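DegV domain-containing protein Cgl2349/cg2579 (Corynebacterium glutamicum, PDB 3EGL) binds long-chain fatty acids such as palmitate and may take part in lipid transport or fatty acid metabolism. Local coordinates at residues C15-T18 against H19-E22; G153-S156 against T157-M161. One frame throughout, in Å; residues are numbered along the deposited sequence.

In the fold
Contact 1 and contact 2 are both local, each folding one short run of chain back on itself, and both lie near the surface on opposite sides of the chain's centre, with centres about 32 Å apart. They share no helix or strand. Residues 15-22 lead from the loop after strand 7-11, the central strand of the five-stranded sheet, into helix 18-23, and are held by regular backbone bonds with apolar packing against neighbouring elements. Residues 153-161 belong to the long connection between strands 137-142 and 171-175 of the six-stranded sheet; there one backbone bond closes a turn, joined by a hydroxyl pair and a bridging water, and Arg154 extends to the bound palmitic acid.

Contact 1 of 2, residues C15-T18 against H19-E22; sequences CLPT and HVAE
The side chain of Glu22 runs back along Thr18, one helical turn earlier, and the two lie side by side, pointing the same way. Glu22 CB sits 3.6 Å from Thr18 O, and CG remains close to that same oxygen. The chain is extended beyond CG (chi2 164°), which keeps the carboxylate alongside Thr18: CD and OE1 are still near Thr18 O, and Glu22 OE2 ends 3.9 Å from Thr18 CG2, a van der Waals contact. Thr18 O also accepts the backbone N-H of Glu22 at 2.9 Å, and Pro17 O takes that of Ala21 at 3.0 Å; both bonds are nearly straight. This is the first turn of helix 18-23, with Pro17 at the N-cap position. On another side of the turn, Val20 CG2 lies 3.9 Å from Pro17 CB and also 3.6 Å above one face of the His19 ring, offset toward its rim. The imidazole itself approaches the proline obliquely, with His19 CE1 3.8 Å from Pro17 CB. Leu16 makes looser apolar contacts with Val20 and Ala21. Around the turn, Leu16 and Val20 pack on Met111 of helix 104-116, Pro17 and Val20 on Met239 of strand 237-242, and Ala21 on Val28 of strand 26-35.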
loop_
_atom_site.group_PDB
_atom_site.type_symbol
_atom_site.label_atom_id
_atom_site.label_comp_id
_atom_site.label_asym_id
_atom_site.label_seq_id
_atom_site.Cartn_x
_atom_site.Cartn_y
_atom_site.Cartn_z
ATOM N N CYS A 15 2.530 4.752 1.304
ATOM C CA CYS A 15 2.899 5.140 2.676
ATOM C C CYS A 15 4.389 5.126 3.049
ATOM O O CYS A 15 4.717 5.004 4.238
ATOM C CB CYS A 15 2.134 4.307 3.722
ATOM S SG CYS A 15 0.345 4.477 3.567
ATOM N N LEU A 16 5.285 5.235 2.080
ATOM C CA LEU A 16 6.679 5.192 2.444
ATOM C C LEU A 16 6.971 6.432 3.250
ATOM O O LEU A 16 6.526 7.515 2.894
ATOM C CB LEU A 16 7.591 5.175 1.231
ATOM C CG LEU A 16 7.636 3.874 0.448
ATOM C CD1 LEU A 16 8.356 4.182 -0.866
ATOM C CD2 LEU A 16 8.343 2.771 1.232
ATOM N N PRO A 17 7.704 6.281 4.363
ATOM C CA PRO A 17 8.185 7.494 5.032
ATOM C C PRO A 17 9.048 8.279 4.076
ATOM O O PRO A 17 9.791 7.716 3.251
ATOM C CB PRO A 17 9.024 6.959 6.180
ATOM C CG PRO A 17 8.399 5.633 6.480
ATOM C CD PRO A 17 8.064 5.061 5.107
ATOM N N THR A 18 8.901 9.587 4.171
ATOM C CA THR A 18 9.600 10.508 3.308
ATOM C C THR A 18 11.091 10.257 3.247
ATOM O O THR A 18 11.636 10.138 2.160
ATOM C CB THR A 18 9.276 11.943 3.709
ATOM O OG1 THR A 18 7.889 12.168 3.406
ATOM C CG2 THR A 18 10.088 12.928 2.902
ATOM N N HIS A 19 11.742 10.137 4.399
ATOM C CA HIS A 19 13.201 9.968 4.419
ATOM C C HIS A 19 13.646 8.621 3.813
ATOM O O HIS A 19 14.723 8.541 3.214
ATOM C CB HIS A 19 13.765 10.167 5.839
ATOM C CG HIS A 19 13.438 9.035 6.761
ATOM N ND1 HIS A 19 12.219 8.930 7.406
ATOM C CD2 HIS A 19 14.136 7.919 7.082
ATOM C CE1 HIS A 19 12.196 7.806 8.107
ATOM N NE2 HIS A 19 13.350 7.182 7.936
ATOM N N VAL A 20 12.821 7.578 3.930
ATOM C CA VAL A 20 13.078 6.309 3.241
ATOM C C VAL A 20 12.995 6.438 1.705
ATOM O O VAL A 20 13.903 5.989 0.972
ATOM C CB VAL A 20 12.101 5.223 3.720
ATOM C CG1 VAL A 20 12.259 3.923 2.922
ATOM C CG2 VAL A 20 12.268 4.976 5.232
ATOM N N ALA A 21 11.915 7.046 1.210
ATOM C CA ALA A 21 11.770 7.285 -0.227
ATOM C C ALA A 21 12.971 8.075 -0.737
ATOM O O ALA A 21 13.566 7.724 -1.762
ATOM C CB ALA A 21 10.460 8.007 -0.532
ATOM N N GLU A 22 13.342 9.113 0.003
ATOM C CA GLU A 22 14.549 9.903 -0.299
ATOM C C GLU A 22 15.860 9.103 -0.264
ATOM O O GLU A 22 16.607 9.114 -1.242
ATOM C CB GLU A 22 14.658 11.140 0.588
ATOM C CG GLU A 22 13.864 12.320 0.046
ATOM C CD GLU A 22 13.639 13.413 1.098
ATOM O OE1 GLU A 22 14.085 13.233 2.262
ATOM O OE2 GLU A 22 13.023 14.458 0.761
#

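Contact 2 of 2, residues G153-S156 against T157-M161; sequences GRIS and TATAM. With PLM (palmitic acid), chain D.
The guanidinium of Arg154 has the alkyl chain of palmitic acid over one face, where PLM C6 stands 4.0 Å above the plane, offset toward the rim. Arg154 NH2 is 3.4 Å from PLM O1 and at a similar distance from O2, while this same nitrogen is hydrogen-bonded to Leu75 O and NH1 to Ser152 O. These two backbone carbonyls hold the flat group beside the lipid, and its positive charge probably favours a carboxylate nearby; the fatty acid is itself hydrogen-bonded to Thr42 OG1 and Ser76 OG. Next along the chain, Ser156 and Thr159 meet within a single helical turn. Ser156 OG lies between its backbone N and carbonyl carbon (chi1 76°), which turns it toward Thr159 OG1, the two hydroxyls sharing a hydrogen bond of 2.9 Å. Ala158 CB lies 3.7 Å from Ser156 OG. Ser156 O accepts Ala160 N at 3.0 Å in the carbonyl plane, the i to i+4 spacing of an alpha turn, though the run as a whole is not a regular helix. A water donates to both Ile155 O and Ala160 O, linking the residue before the turn to its last. Ile155 CG2 fits against Thr159 CB at 3.9 Å, their side chains crossing at about a right angle, and also touches Ala160 CB. The turn belongs to the connection between strands 137-142 and 171-175: Ile155 rests on Met179 and Thr159 on Ile181 of strand 178-181, at the edge of the six-stranded sheet, while Ala160 packs on Trp150, Ala165 and Leu166 of the flanking loops.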
loop_
_atom_site.group_PDB
_atom_site.type_symbol
_atom_site.label_atom_id
_atom_site.label_comp_id
_atom_site.label_asym_id
_atom_site.label_seq_id
_atom_site.Cartn_x
_atom_site.Cartn_y
_atom_site.Cartn_z
ATOM N N GLY A 153 -17.140 4.228 -1.098
ATOM C CA GLY A 153 -17.561 3.480 -2.268
ATOM C C GLY A 153 -16.752 2.216 -2.486
ATOM O O GLY A 153 -16.949 1.515 -3.473
ATOM N N ARG A 154 -15.822 1.903 -1.585
ATOM C CA ARG A 154 -14.935 0.771 -1.810
ATOM C C ARG A 154 -15.387 -0.500 -1.086
ATOM O O ARG A 154 -14.677 -1.506 -1.098
ATOM C CB ARG A 154 -13.503 1.132 -1.406
ATOM C CG ARG A 154 -12.701 1.825 -2.497
ATOM C CD ARG A 154 -13.085 3.287 -2.632
ATOM N NE ARG A 154 -12.196 3.945 -3.568
ATOM C CZ ARG A 154 -12.230 5.247 -3.844
ATOM N NH1 ARG A 154 -13.106 6.061 -3.244
ATOM N NH2 ARG A 154 -11.370 5.727 -4.710
ATOM N N ILE A 155 -16.533 -0.433 -0.418
ATOM C CA ILE A 155 -17.158 -1.601 0.136
ATOM C C ILE A 155 -18.264 -1.990 -0.830
ATOM O O ILE A 155 -19.240 -1.254 -0.989
ATOM C CB ILE A 155 -17.820 -1.313 1.509
ATOM C CG1 ILE A 155 -16.871 -0.582 2.458
ATOM C CG2 ILE A 155 -18.401 -2.612 2.110
ATOM C CD1 ILE A 155 -15.668 -1.405 2.889
ATOM N N SER A 156 -18.120 -3.130 -1.488
ATOM C CA SER A 156 -19.203 -3.646 -2.340
ATOM C C SER A 156 -20.425 -3.981 -1.480
ATOM O O SER A 156 -20.299 -4.245 -0.253
ATOM C CB SER A 156 -18.748 -4.891 -3.099
ATOM O OG SER A 156 -18.727 -6.002 -2.214
ATOM N N THR A 157 -21.598 -3.967 -2.113
ATOM C CA THR A 157 -22.849 -4.329 -1.434
ATOM C C THR A 157 -22.915 -5.810 -1.065
ATOM O O THR A 157 -23.490 -6.176 -0.028
ATOM C CB THR A 157 -24.085 -3.915 -2.246
ATOM O OG1 THR A 157 -23.982 -4.443 -3.570
ATOM C CG2 THR A 157 -24.172 -2.374 -2.313
ATOM N N ALA A 158 -22.307 -6.645 -1.909
ATOM C CA ALA A 158 -22.044 -8.041 -1.571
ATOM C C ALA A 158 -21.315 -8.147 -0.211
ATOM O O ALA A 158 -21.676 -8.972 0.630
ATOM C CB ALA A 158 -21.240 -8.712 -2.681
ATOM N N THR A 159 -20.311 -7.301 0.005
ATOM C CA THR A 159 -19.601 -7.260 1.286
ATOM C C THR A 159 -20.501 -6.746 2.435
ATOM O O THR A 159 -20.537 -7.346 3.521
ATOM C CB THR A 159 -18.246 -6.432 1.205
ATOM O OG1 THR A 159 -17.426 -6.944 0.146
ATOM C CG2 THR A 159 -17.463 -6.502 2.509
ATOM N N ALA A 160 -21.207 -5.637 2.207
ATOM C CA ALA A 160 -22.097 -5.085 3.237
ATOM C C ALA A 160 -23.195 -4.233 2.607
ATOM O O ALA A 160 -22.911 -3.202 1.990
ATOM C CB ALA A 160 -21.280 -4.283 4.290
HETATM N N MSE A 161 -24.445 -4.674 2.737
HETATM C CA MSE A 161 -25.572 -3.929 2.155
HETATM C C MSE A 161 -25.932 -2.655 2.907
HETATM O O MSE A 161 -26.491 -1.719 2.342
HETATM C CB MSE A 161 -26.793 -4.807 2.066
HETATM C CG MSE A 161 -26.806 -5.638 0.816
HETATM SE SE MSE A 161 -28.258 -6.820 1.134
HETATM C CE MSE A 161 -29.618 -5.974 0.039
HETATM C C1 PLM D . -8.556 7.801 -5.356
HETATM O O1 PLM D . -8.588 6.955 -6.267
HETATM O O2 PLM D . -9.526 8.567 -5.234
HETATM C C2 PLM D . -7.415 7.910 -4.389
HETATM C C3 PLM D . -7.358 6.626 -3.566
HETATM C C4 PLM D . -8.374 6.498 -2.459
HETATM C C5 PLM D . -8.428 5.009 -2.126
HETATM C C6 PLM D . -9.272 4.714 -0.912
HETATM C C7 PLM D . -9.297 3.218 -0.697
HETATM C C8 PLM D . -9.749 2.790 0.707
HETATM C C9 PLM D . -8.639 3.040 1.730
HETATM C CA PLM D . -8.771 2.155 2.977
HETATM C CB PLM D . -7.994 2.696 4.171
HETATM C CC PLM D . -6.473 2.827 4.001
HETATM C CD PLM D . -5.766 1.562 4.457
HETATM C CE PLM D . -4.348 1.809 4.931
HETATM C CF PLM D . -3.331 1.186 3.970
HETATM C CG PLM D . -2.866 -0.214 4.365
HETATM O O HOH W 1 -21.853 -1.464 0.241
#